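Acyl-coenzyme A oxidase 1 (Yarrowia lipolytica, PDB 5Y9D) catalyses the FAD-dependent oxidation of saturated acyl-CoAs by oxygen to (2E)-enoyl-CoAs, releasing hydrogen peroxide, in peroxisomal fatty acid beta-oxidation. Local coordinates at residues M33-R37 with S660-N664; V44-T48 with T644-G648; M65-E69 with G648-F653; E107-W112 with Q379-I383; G419-T424 with T569-L573. One frame throughout, in Å; residues are numbered along the deposited sequence.

Contact 1. Residues M33-R37 with S660-N664; sequences MAKER and SYDGN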
# COMPACT_ATOMS: atom_id res chain seq x y z
N MET A 33 6.56 -18.93 -22.31
CA MET A 33 7.71 -18.64 -21.47
C MET A 33 9.01 -19.19 -22.07
O MET A 33 10.04 -18.56 -21.96
CB MET A 33 7.50 -19.16 -20.05
CG MET A 33 8.65 -18.84 -19.08
SD MET A 33 8.85 -17.10 -18.60
CE MET A 33 7.33 -16.85 -17.67
N ALA A 34 8.96 -20.35 -22.70
CA ALA A 34 10.15 -20.93 -23.34
C ALA A 34 10.60 -20.06 -24.51
O ALA A 34 11.80 -19.88 -24.73
CB ALA A 34 9.87 -22.37 -23.79
N LYS A 35 9.64 -19.48 -25.22
CA LYS A 35 9.91 -18.57 -26.33
C LYS A 35 10.54 -17.30 -25.81
O LYS A 35 11.58 -16.85 -26.33
CB LYS A 35 8.61 -18.23 -27.10
CG LYS A 35 7.95 -19.46 -27.73
CD LYS A 35 6.48 -19.27 -28.09
CE LYS A 35 6.29 -18.58 -29.44
NZ LYS A 35 6.75 -19.44 -30.57
N GLU A 36 9.94 -16.75 -24.76
CA GLU A 36 10.45 -15.50 -24.18
C GLU A 36 11.86 -15.72 -23.73
O GLU A 36 12.70 -14.85 -23.91
CB GLU A 36 9.65 -15.03 -22.97
CG GLU A 36 8.31 -14.44 -23.26
CD GLU A 36 8.34 -13.08 -23.95
OE1 GLU A 36 9.38 -12.37 -23.96
OE2 GLU A 36 7.24 -12.73 -24.46
N ARG A 37 12.11 -16.88 -23.15
CA ARG A 37 13.42 -17.19 -22.58
C ARG A 37 14.48 -17.52 -23.66
O ARG A 37 15.67 -17.43 -23.42
CB ARG A 37 13.31 -18.30 -21.52
CG ARG A 37 14.64 -18.59 -20.83
CD ARG A 37 14.49 -19.41 -19.57
NE ARG A 37 13.78 -18.72 -18.50
CZ ARG A 37 12.61 -19.10 -17.99
NH1 ARG A 37 12.05 -18.42 -17.00
NH2 ARG A 37 11.99 -20.16 -18.47
N SER A 660 6.22 -18.83 -11.37
CA SER A 660 7.04 -19.99 -11.71
C SER A 660 8.00 -19.79 -12.87
O SER A 660 7.64 -19.20 -13.89
CB SER A 660 6.17 -21.21 -11.97
OG SER A 660 5.63 -21.65 -10.72
N TYR A 661 9.24 -20.26 -12.67
CA TYR A 661 10.28 -20.22 -13.67
C TYR A 661 9.84 -20.70 -15.04
O TYR A 661 10.11 -20.05 -16.04
CB TYR A 661 11.48 -21.06 -13.20
CG TYR A 661 12.71 -21.03 -14.11
CD1 TYR A 661 13.69 -20.07 -13.94
CD2 TYR A 661 12.88 -21.97 -15.14
CE1 TYR A 661 14.81 -20.03 -14.76
CE2 TYR A 661 14.00 -21.95 -15.97
CZ TYR A 661 14.97 -20.97 -15.78
OH TYR A 661 16.08 -20.92 -16.59
N ASP A 662 9.18 -21.86 -15.08
CA ASP A 662 8.81 -22.51 -16.34
C ASP A 662 7.50 -21.96 -16.90
O ASP A 662 7.12 -22.31 -18.02
CB ASP A 662 8.74 -24.03 -16.17
CG ASP A 662 7.53 -24.52 -15.33
OD1 ASP A 662 6.76 -23.67 -14.79
OD2 ASP A 662 7.34 -25.77 -15.21
N GLY A 663 6.82 -21.10 -16.13
CA GLY A 663 5.72 -20.32 -16.69
C GLY A 663 4.40 -21.06 -16.76
O GLY A 663 3.42 -20.55 -17.35
N ASN A 664 4.32 -22.23 -16.14
CA ASN A 664 3.09 -23.02 -16.19
C ASN A 664 2.16 -22.49 -15.13
O ASN A 664 1.79 -23.15 -14.17
CB ASN A 664 3.37 -24.51 -16.02
CG ASN A 664 2.27 -25.39 -16.59
OD1 ASN A 664 1.17 -24.93 -16.94
ND2 ASN A 664 2.55 -26.68 -16.67
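Arg37 holds Tyr661 in two ways at once. Its NH1 donates to the Tyr661 backbone O at 2.7 Å, bent to 149° at the hydrogen, and its NH2 reaches the same oxygen weakly at 3.1 Å, so the carbonyl sits at the edge of the guanidinium. The face of that group meanwhile lies flat on the Tyr661 ring. The two planes are only 2° apart, and Arg37 CZ stands 3.8 Å from the ring centroid, a cation-pi stack. An arginine suits the place because its flat cation can offer N-H groups along an edge and a face to a ring at the same time. The tyrosine ring can fold over it because CG is anti to the backbone N (chi1 -176°), which carries the ring beside its own carbonyl.

Next to this pair, Met33 CG packs 3.6 Å from Tyr661 O, and its methyl CE lies 3.9 Å from Gly663 CA. The stretch it presses on is a type I beta turn from Ser660 to Gly663. Glycine fits the last position of the turn, where phi is positive and Met33 CB packs close to the backbone. Asp662 adds an Asx turn, its OD1 accepting from Asn664 N at 3.1 Å just ahead of helix 665-676. Farther out, Arg37 NE is steadied by a salt bridge to Asp645, while Tyr661 N is bonded to Asp651 OD1 and Ser660 OG to Pro657 O.

Contact 2. Residues V44-T48 with T644-G648; sequences VRDVT and TDAFG
The peptide groups on either side of Ala646 meet Val44 and Thr48. Over one face of the peptide joining Asp645 to Ala646 lies Val44, whose CG1 is 3.5 Å from Ala646 CA and 3.6 Å from Asp645 O. The next peptide is met at its carbonyl: Thr48 OG1 donates to Ala646 O over a short 2.5 Å, with the donor tilted 29° from the carbonyl plane. Threonine serves well here, because with chi1 at -54° the hydroxyl stands beside its own backbone N and points across the gap, while CG2 remains as an apolar flank.

Beside this bond, Val47 CB touches Ala646 CB at 3.6 Å. The alanine is small enough to let the backbones approach, Thr48 and Ala646 having their CA atoms 4.7 Å apart. Asp645 lends only its CB, 3.9 Å from Val44 CG2; its carboxylate is engaged by Arg37 and Arg332.

Near its C-terminal end a helix has carbonyls left without the usual backbone donors. Here a threonine from another helix bonds to one of them, just before Gly648 takes the positive phi typical of a glycine that terminates a helix.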
# COMPACT_ATOMS: atom_id res chain seq x y z
N VAL A 44 22.77 -15.48 -18.49
CA VAL A 44 22.08 -14.97 -17.30
C VAL A 44 23.04 -14.78 -16.13
O VAL A 44 22.99 -13.78 -15.45
CB VAL A 44 20.93 -15.89 -16.85
CG1 VAL A 44 20.43 -15.50 -15.47
CG2 VAL A 44 19.78 -15.83 -17.84
N ARG A 45 23.91 -15.74 -15.90
CA ARG A 45 24.79 -15.69 -14.75
C ARG A 45 25.78 -14.55 -14.81
O ARG A 45 26.32 -14.17 -13.77
CB ARG A 45 25.52 -17.01 -14.59
CG ARG A 45 26.09 -17.23 -13.23
CD ARG A 45 26.92 -18.49 -13.21
NE ARG A 45 27.47 -18.79 -11.89
CZ ARG A 45 26.78 -19.30 -10.86
NH1 ARG A 45 25.47 -19.53 -10.94
NH2 ARG A 45 27.40 -19.57 -9.74
N ASP A 46 26.05 -13.98 -15.99
CA ASP A 46 26.93 -12.82 -16.04
C ASP A 46 26.21 -11.61 -15.37
O ASP A 46 26.82 -10.88 -14.60
CB ASP A 46 27.39 -12.49 -17.46
CG ASP A 46 28.39 -13.50 -18.05
OD1 ASP A 46 29.15 -14.18 -17.32
OD2 ASP A 46 28.45 -13.60 -19.28
N VAL A 47 24.92 -11.41 -15.66
CA VAL A 47 24.15 -10.36 -14.99
C VAL A 47 24.02 -10.64 -13.48
O VAL A 47 24.14 -9.73 -12.68
CB VAL A 47 22.74 -10.15 -15.57
CG1 VAL A 47 22.10 -8.92 -14.95
CG2 VAL A 47 22.81 -9.97 -17.08
N THR A 48 23.77 -11.90 -13.12
CA THR A 48 23.67 -12.32 -11.71
C THR A 48 24.98 -11.97 -10.97
O THR A 48 24.95 -11.42 -9.88
CB THR A 48 23.32 -13.83 -11.59
OG1 THR A 48 22.12 -14.12 -12.34
CG2 THR A 48 23.05 -14.22 -10.16
N THR A 644 15.16 -10.68 -15.03
CA THR A 644 14.46 -11.32 -13.95
C THR A 644 15.11 -12.65 -13.59
O THR A 644 15.19 -13.00 -12.44
CB THR A 644 12.95 -11.39 -14.21
OG1 THR A 644 12.70 -11.88 -15.53
CG2 THR A 644 12.37 -10.03 -14.13
N ASP A 645 15.55 -13.40 -14.60
CA ASP A 645 16.22 -14.68 -14.41
C ASP A 645 17.52 -14.42 -13.67
O ASP A 645 17.98 -15.21 -12.88
CB ASP A 645 16.48 -15.37 -15.75
CG ASP A 645 15.29 -16.20 -16.23
OD1 ASP A 645 14.34 -16.41 -15.47
OD2 ASP A 645 15.32 -16.65 -17.38
N ALA A 646 18.09 -13.27 -14.01
CA ALA A 646 19.36 -12.74 -13.55
C ALA A 646 19.34 -12.51 -12.06
O ALA A 646 20.38 -12.53 -11.43
CB ALA A 646 19.68 -11.46 -14.27
N PHE A 647 18.15 -12.30 -11.51
CA PHE A 647 18.08 -12.28 -10.03
C PHE A 647 18.59 -13.55 -9.29
O PHE A 647 19.13 -13.45 -8.21
CB PHE A 647 16.70 -11.87 -9.53
CG PHE A 647 16.33 -10.48 -9.89
CD1 PHE A 647 17.26 -9.49 -9.84
CD2 PHE A 647 15.06 -10.19 -10.32
CE1 PHE A 647 16.94 -8.20 -10.19
CE2 PHE A 647 14.73 -8.91 -10.67
CZ PHE A 647 15.67 -7.92 -10.60
N GLY A 648 18.37 -14.73 -9.85
CA GLY A 648 18.91 -15.99 -9.39
C GLY A 648 17.99 -16.72 -8.44
O GLY A 648 18.44 -17.62 -7.77

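Contact 3. Residues M65-E69 with G648-F653; sequences MSSIE and GLSDFF
Ser650 OG does double duty, donating to Glu69 OE2 at 2.6 Å while accepting, weakly, from Phe652 N as the N-cap of helix 651-654. The cap is thus itself held by a carboxylate from another helix, and serine suits it because a hydroxyl can give and take together. The carboxylate is met from above its plane, 53° out of it. A water completes the link, donating to Glu69 OE2 and to Gly648 O and accepting from Ser650 N at 2.9 Å. A negative charge close to the start of a helix would probably be favoured by the helix dipole.

Next to these polar groups lie the two phenylalanines. Glu69 CA sits almost exactly over the middle of the Phe652 ring, 3.9 Å from its centroid, a CH-pi contact. The Phe653 ring is sandwiched: the methyl CE of Met65 lies over one face, displaced toward the rim and 3.9 Å from the centroid, and Phe652 CD1 covers the opposite face. Its edge receives Met65 O and Glu69 OE2. In the flexible methionine, chi1 (-69°) and a nearly straight chi2 carry SD above the ring, a distant Met-aromatic contact; the turn at chi3 (91°) then swings CE over the face and to 3.4 Å from Leu649 CD2. Ile68 CB closes the group 3.9 Å from Phe653 CZ.

Helix 55-70 therefore packs on the loop and short helix that follow helix 640-646. Helix 107-118 borders the apolar side, with Leu116 against Met65 and His117 against Ile68, while Val76 and Val120, from loops, touch Phe652.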
# COMPACT_ATOMS: atom_id res chain seq x y z
N MET A 65 21.23 -19.83 -0.07
CA MET A 65 19.87 -20.06 -0.54
C MET A 65 19.49 -21.50 -0.59
O MET A 65 18.33 -21.80 -0.31
CB MET A 65 19.65 -19.40 -1.89
CG MET A 65 19.65 -17.89 -1.74
SD MET A 65 19.81 -17.00 -3.27
CE MET A 65 18.07 -16.82 -3.62
N SER A 66 20.42 -22.41 -0.91
CA SER A 66 20.09 -23.84 -0.83
C SER A 66 19.91 -24.30 0.61
O SER A 66 19.14 -25.21 0.87
CB SER A 66 21.13 -24.74 -1.47
OG SER A 66 22.06 -23.98 -2.17
N SER A 67 20.64 -23.71 1.55
CA SER A 67 20.39 -24.07 2.93
C SER A 67 19.00 -23.67 3.29
O SER A 67 18.26 -24.48 3.83
CB SER A 67 21.36 -23.43 3.89
OG SER A 67 22.63 -23.95 3.60
N ILE A 68 18.62 -22.44 2.97
CA ILE A 68 17.27 -21.99 3.30
C ILE A 68 16.18 -22.80 2.59
O ILE A 68 15.22 -23.16 3.23
CB ILE A 68 17.09 -20.48 3.09
CG1 ILE A 68 18.06 -19.69 3.98
CG2 ILE A 68 15.69 -20.05 3.49
CD1 ILE A 68 18.42 -18.34 3.42
N GLU A 69 16.37 -23.11 1.31
CA GLU A 69 15.42 -23.90 0.49
C GLU A 69 15.13 -25.30 0.99
O GLU A 69 14.04 -25.84 0.81
CB GLU A 69 16.03 -24.16 -0.89
CG GLU A 69 15.84 -23.08 -1.92
CD GLU A 69 16.76 -23.22 -3.13
OE1 GLU A 69 17.36 -24.31 -3.32
OE2 GLU A 69 16.89 -22.22 -3.89
N GLY A 648 18.37 -14.73 -9.85
CA GLY A 648 18.91 -15.99 -9.39
C GLY A 648 17.99 -16.72 -8.44
O GLY A 648 18.44 -17.62 -7.77
N LEU A 649 16.72 -16.33 -8.39
CA LEU A 649 15.72 -16.94 -7.49
C LEU A 649 15.12 -18.28 -7.92
O LEU A 649 14.52 -18.40 -8.97
CB LEU A 649 14.57 -15.98 -7.28
CG LEU A 649 15.03 -14.67 -6.67
CD1 LEU A 649 13.85 -13.79 -6.35
CD2 LEU A 649 15.84 -14.96 -5.42
N SER A 650 15.26 -19.30 -7.06
CA SER A 650 14.58 -20.57 -7.28
C SER A 650 13.10 -20.37 -6.99
O SER A 650 12.70 -19.30 -6.55
CB SER A 650 15.14 -21.62 -6.35
OG SER A 650 14.66 -21.46 -5.03
N ASP A 651 12.28 -21.39 -7.24
CA ASP A 651 10.83 -21.27 -7.03
C ASP A 651 10.48 -21.18 -5.55
O ASP A 651 9.42 -20.62 -5.18
CB ASP A 651 10.05 -22.40 -7.71
CG ASP A 651 9.93 -22.20 -9.23
OD1 ASP A 651 10.18 -21.10 -9.76
OD2 ASP A 651 9.56 -23.17 -9.92
N PHE A 652 11.35 -21.66 -4.70
CA PHE A 652 11.13 -21.53 -3.29
C PHE A 652 11.06 -20.03 -2.90
O PHE A 652 10.18 -19.63 -2.14
CB PHE A 652 12.27 -22.25 -2.53
CG PHE A 652 12.17 -22.11 -1.04
CD1 PHE A 652 12.62 -20.96 -0.40
CD2 PHE A 652 11.62 -23.13 -0.26
CE1 PHE A 652 12.53 -20.84 0.97
CE2 PHE A 652 11.54 -23.01 1.11
CZ PHE A 652 12.00 -21.87 1.74
N PHE A 653 12.02 -19.23 -3.38
CA PHE A 653 12.04 -17.79 -3.03
C PHE A 653 11.01 -16.99 -3.82
O PHE A 653 10.60 -15.92 -3.39
CB PHE A 653 13.42 -17.17 -3.16
CG PHE A 653 14.42 -17.75 -2.20
CD1 PHE A 653 14.56 -17.23 -0.93
CD2 PHE A 653 15.20 -18.83 -2.56
CE1 PHE A 653 15.46 -17.77 -0.03
CE2 PHE A 653 16.11 -19.38 -1.67
CZ PHE A 653 16.23 -18.85 -0.40
O HOH W 1 17.57 -19.42 -5.28

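Contact 4. Residues E107-W112 with Q379-I383; sequences EKLSLW and QKTWI
Helices 107-112 and 379-383 run at 132° to each other, about midway between perpendicular and antiparallel, with their axes 11.8 Å apart at closest approach. The nearest CA atoms, those of Glu107 and Ile383, are still 7.7 Å apart, so long side chains must bridge the gap. Gln379 spans most of it: CG is anti to the backbone N (chi1 -169°) and the chain stays extended, carrying the amide to the indole of Trp112. There Trp112 NE1 donates to Gln379 OE1, a weak bond of 3.4 Å. The amide oxygen lies at the ring edge, near its plane, while the two flat groups stand almost perpendicular, at 82°. Gln379 NE2 turns toward the aliphatic part of Lys108, 3.5 Å from its CD.

Leu111 CD1 meets Ile383 CD1 and Gln379 CG, both at 4.1 Å, the leucine pointing in the opposite direction to its two partners as it passes them. Ile383 CD1 also reaches Glu107 CB at 4.2 Å. The branched ends of Leu111 and Ile383 suit the wide gap between backbones, which they help to fill. Arg310 and Ser314 of helix 306-334 also touch Leu111.

Leu111 lies about 10 Å, side chain to side chain, from Glu464, which places the contact near, though not in, the probable active site. Helix 107-118 is held here to helix 355-391 by van der Waals fit and one weak bond, with no salt bridge between the segments.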
# COMPACT_ATOMS: atom_id res chain seq x y z
N GLU A 107 30.18 -11.26 9.42
CA GLU A 107 29.23 -10.14 9.28
C GLU A 107 28.49 -10.18 7.94
O GLU A 107 27.26 -10.05 7.88
CB GLU A 107 29.96 -8.79 9.44
CG GLU A 107 29.40 -7.92 10.55
CD GLU A 107 29.83 -8.38 11.93
OE1 GLU A 107 29.38 -7.79 12.94
OE2 GLU A 107 30.61 -9.35 12.02
N LYS A 108 29.25 -10.39 6.86
CA LYS A 108 28.69 -10.45 5.51
C LYS A 108 27.69 -11.60 5.37
O LYS A 108 26.56 -11.38 4.91
CB LYS A 108 29.83 -10.57 4.48
CG LYS A 108 29.46 -10.23 3.04
CD LYS A 108 30.44 -9.23 2.40
CE LYS A 108 31.84 -9.81 2.21
NZ LYS A 108 31.88 -10.94 1.23
N LEU A 109 28.07 -12.80 5.80
CA LEU A 109 27.15 -13.95 5.81
C LEU A 109 25.89 -13.69 6.64
O LEU A 109 24.79 -14.06 6.23
CB LEU A 109 27.83 -15.24 6.28
CG LEU A 109 28.95 -15.76 5.37
CD1 LEU A 109 29.13 -17.26 5.48
CD2 LEU A 109 28.71 -15.41 3.91
N SER A 110 26.04 -13.04 7.78
CA SER A 110 24.93 -12.82 8.68
C SER A 110 23.97 -11.89 7.98
O SER A 110 22.79 -12.22 7.84
CB SER A 110 25.42 -12.29 10.04
OG SER A 110 24.54 -11.40 10.69
N LEU A 111 24.46 -10.76 7.49
CA LEU A 111 23.63 -9.83 6.71
C LEU A 111 22.87 -10.60 5.63
O LEU A 111 21.63 -10.54 5.56
CB LEU A 111 24.48 -8.74 6.06
CG LEU A 111 24.99 -7.63 7.01
CD1 LEU A 111 26.13 -6.82 6.39
CD2 LEU A 111 23.86 -6.70 7.45
N TRP A 112 23.62 -11.35 4.81
CA TRP A 112 23.06 -11.99 3.63
C TRP A 112 22.10 -13.09 3.98
O TRP A 112 21.08 -13.24 3.36
CB TRP A 112 24.16 -12.50 2.70
CG TRP A 112 24.90 -11.37 1.96
CD1 TRP A 112 24.59 -10.02 1.95
CD2 TRP A 112 26.00 -11.53 1.08
NE1 TRP A 112 25.46 -9.34 1.14
CE2 TRP A 112 26.34 -10.24 0.59
CE3 TRP A 112 26.78 -12.61 0.69
CZ2 TRP A 112 27.41 -10.02 -0.28
CZ3 TRP A 112 27.85 -12.40 -0.19
CH2 TRP A 112 28.15 -11.12 -0.66
N GLN A 379 26.68 -0.88 2.38
CA GLN A 379 27.20 -2.09 3.06
C GLN A 379 28.72 -2.07 3.24
O GLN A 379 29.23 -2.36 4.34
CB GLN A 379 26.81 -3.36 2.28
CG GLN A 379 27.04 -4.70 2.98
CD GLN A 379 26.91 -5.91 2.02
OE1 GLN A 379 25.95 -6.01 1.22
NE2 GLN A 379 27.87 -6.82 2.10
N LYS A 380 29.43 -1.75 2.16
CA LYS A 380 30.90 -1.68 2.18
C LYS A 380 31.36 -0.68 3.24
O LYS A 380 32.35 -0.92 3.91
CB LYS A 380 31.47 -1.28 0.80
CG LYS A 380 32.90 -1.74 0.55
CD LYS A 380 32.96 -3.23 0.17
CE LYS A 380 34.37 -3.83 0.20
NZ LYS A 380 34.41 -5.33 0.21
N THR A 381 30.62 0.41 3.40
CA THR A 381 30.98 1.45 4.37
C THR A 381 30.64 1.06 5.81
O THR A 381 31.46 1.25 6.69
CB THR A 381 30.38 2.81 4.02
OG1 THR A 381 30.76 3.15 2.68
CG2 THR A 381 30.87 3.86 4.95
N TRP A 382 29.46 0.48 6.05
CA TRP A 382 29.14 -0.02 7.40
C TRP A 382 30.18 -1.03 7.89
O TRP A 382 30.61 -0.96 9.05
CB TRP A 382 27.75 -0.68 7.48
CG TRP A 382 27.68 -1.59 8.68
CD1 TRP A 382 28.01 -2.93 8.74
CD2 TRP A 382 27.34 -1.20 10.00
NE1 TRP A 382 27.87 -3.40 10.03
CE2 TRP A 382 27.46 -2.36 10.82
CE3 TRP A 382 26.95 0.01 10.57
CZ2 TRP A 382 27.19 -2.33 12.18
CZ3 TRP A 382 26.67 0.04 11.93
CH2 TRP A 382 26.79 -1.13 12.73
N ILE A 383 30.57 -1.98 7.04
CA ILE A 383 31.46 -3.03 7.47
C ILE A 383 32.86 -2.46 7.71
O ILE A 383 33.53 -2.85 8.67
CB ILE A 383 31.50 -4.21 6.47
CG1 ILE A 383 30.14 -4.93 6.52
CG2 ILE A 383 32.64 -5.17 6.81
CD1 ILE A 383 30.16 -6.35 6.00

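Contact 5. Residues G419-T424 with T569-L573; sequences GMKAFT and TRQHL
Met420 reaches across to helix 569-573 because its chain, CG anti to the backbone N (chi1 -167°), bends at chi2 and again at chi3. The sulfur then comes to rest 3.8 Å from Leu573 CD2, and the methyl CE touches the edge of the His572 ring, 3.6 Å from His572 CD2 and in the plane of the imidazole. A methionine fits such a spot, since an unbranched, flexible chain can touch a leucine with its sulfur and an imidazole edge with its methyl.

Thr569, one turn before Leu573, points toward helix 419-424. At chi1 -61° its OG1 stands beside the backbone N and bonds to Ala565 O of its own helix. CG2 is turned toward Met420, 4.2 Å from its CA, and also lies 4.1 Å from Phe423 CB. Thr569 also comes close to the backbone at Gly419, whose lack of a side chain makes room for it. Thr424 presents CG2 to Leu573 CD1 at 4.2 Å; its OG1 turns back to Met420 O, 2.6 Å away. The Thr424 and Thr569 hydroxyls bond within their own helices, so the contact between segments rests mainly on van der Waals packing.

The axes cross at right angles (-89°), 10.4 Å apart. Helix 400-437, in the C-alpha1 family region, packs across helix 558-581 of the C-terminal acyl-CoA oxidase region, an orthogonal helix pair in the all-helical part of the fold, with the Phe423 side chain about 12 Å from FAD.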
# COMPACT_ATOMS: atom_id res chain seq x y z
N GLY A 419 18.37 8.62 4.48
CA GLY A 419 17.63 8.99 3.29
C GLY A 419 17.54 7.82 2.34
O GLY A 419 16.52 7.60 1.72
N MET A 420 18.62 7.07 2.21
CA MET A 420 18.59 5.90 1.35
C MET A 420 17.64 4.80 1.89
O MET A 420 16.93 4.16 1.13
CB MET A 420 19.97 5.34 1.14
CG MET A 420 19.97 4.34 0.01
SD MET A 420 20.66 5.03 -1.49
CE MET A 420 22.40 4.70 -1.07
N LYS A 421 17.63 4.59 3.20
CA LYS A 421 16.63 3.71 3.84
C LYS A 421 15.22 4.19 3.51
O LYS A 421 14.40 3.43 3.00
CB LYS A 421 16.85 3.66 5.36
CG LYS A 421 15.95 2.71 6.13
CD LYS A 421 14.59 3.31 6.46
CE LYS A 421 13.98 2.65 7.69
NZ LYS A 421 12.74 3.32 8.17
N ALA A 422 14.92 5.44 3.81
CA ALA A 422 13.57 5.89 3.60
C ALA A 422 13.11 5.68 2.16
O ALA A 422 12.09 5.06 1.90
CB ALA A 422 13.40 7.34 4.03
N PHE A 423 13.87 6.17 1.21
CA PHE A 423 13.39 6.15 -0.17
C PHE A 423 13.39 4.76 -0.76
O PHE A 423 12.40 4.39 -1.45
CB PHE A 423 14.14 7.14 -1.05
CG PHE A 423 13.91 8.55 -0.61
CD1 PHE A 423 12.67 9.12 -0.76
CD2 PHE A 423 14.92 9.28 -0.00
CE1 PHE A 423 12.43 10.42 -0.34
CE2 PHE A 423 14.68 10.58 0.43
CZ PHE A 423 13.43 11.16 0.27
N THR A 424 14.43 3.97 -0.47
CA THR A 424 14.39 2.61 -0.95
C THR A 424 13.29 1.77 -0.35
O THR A 424 12.71 1.00 -1.09
CB THR A 424 15.71 1.88 -0.86
OG1 THR A 424 16.15 1.79 0.50
CG2 THR A 424 16.72 2.60 -1.78
N THR A 569 19.18 11.72 -2.98
CA THR A 569 19.08 10.28 -2.96
C THR A 569 18.85 9.74 -4.36
O THR A 569 19.59 8.82 -4.78
CB THR A 569 17.94 9.77 -2.05
OG1 THR A 569 18.17 10.18 -0.70
CG2 THR A 569 17.91 8.27 -2.07
N ARG A 570 17.87 10.29 -5.09
CA ARG A 570 17.62 9.74 -6.42
C ARG A 570 18.84 9.93 -7.33
O ARG A 570 19.17 9.01 -8.10
CB ARG A 570 16.37 10.30 -7.07
CG ARG A 570 16.11 9.69 -8.45
CD ARG A 570 15.87 8.17 -8.37
NE ARG A 570 14.55 7.88 -8.92
CZ ARG A 570 13.46 7.58 -8.22
NH1 ARG A 570 13.49 7.42 -6.91
NH2 ARG A 570 12.32 7.41 -8.87
N GLN A 571 19.50 11.08 -7.21
CA GLN A 571 20.76 11.38 -7.92
C GLN A 571 21.89 10.43 -7.50
O GLN A 571 22.70 10.01 -8.32
CB GLN A 571 21.14 12.87 -7.71
CG GLN A 571 22.49 13.31 -8.25
CD GLN A 571 23.65 12.91 -7.36
OE1 GLN A 571 23.52 12.84 -6.13
NE2 GLN A 571 24.77 12.59 -7.96
N HIS A 572 21.96 10.09 -6.23
CA HIS A 572 22.95 9.14 -5.78
C HIS A 572 22.79 7.75 -6.41
O HIS A 572 23.79 7.09 -6.77
CB HIS A 572 22.87 9.00 -4.27
CG HIS A 572 24.07 8.35 -3.67
ND1 HIS A 572 25.33 8.89 -3.78
CD2 HIS A 572 24.20 7.24 -2.91
CE1 HIS A 572 26.19 8.12 -3.14
NE2 HIS A 572 25.53 7.12 -2.60
N LEU A 573 21.55 7.30 -6.55
CA LEU A 573 21.32 5.94 -7.03
C LEU A 573 21.59 5.85 -8.50
O LEU A 573 22.28 4.92 -8.96
CB LEU A 573 19.91 5.46 -6.74
CG LEU A 573 19.67 4.91 -5.35
CD1 LEU A 573 18.18 4.54 -5.25
CD2 LEU A 573 20.54 3.69 -5.03

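From the N terminus, helix 28-38 enters contact 1, whose partner at 660-664 makes it the outermost loop, with all the others nested inside. Helices 44-52 and 55-70 follow, and contacts 2 and 3 bind them to successive parts of one C-terminal stretch. These two cross along the chain and share Gly648. Contacts 1 and 2 are joined by the Arg37–Asp645 salt bridge, and contacts 1 and 3 meet at Tyr661 and Asp651. Inside all three lies contact 4, tying helix 107-118 to helix 355-391; contact 5 opens after it closes, joining helix 400-437 to helix 558-581. Together they link the N-terminal, C-alpha1 and C-terminal helices.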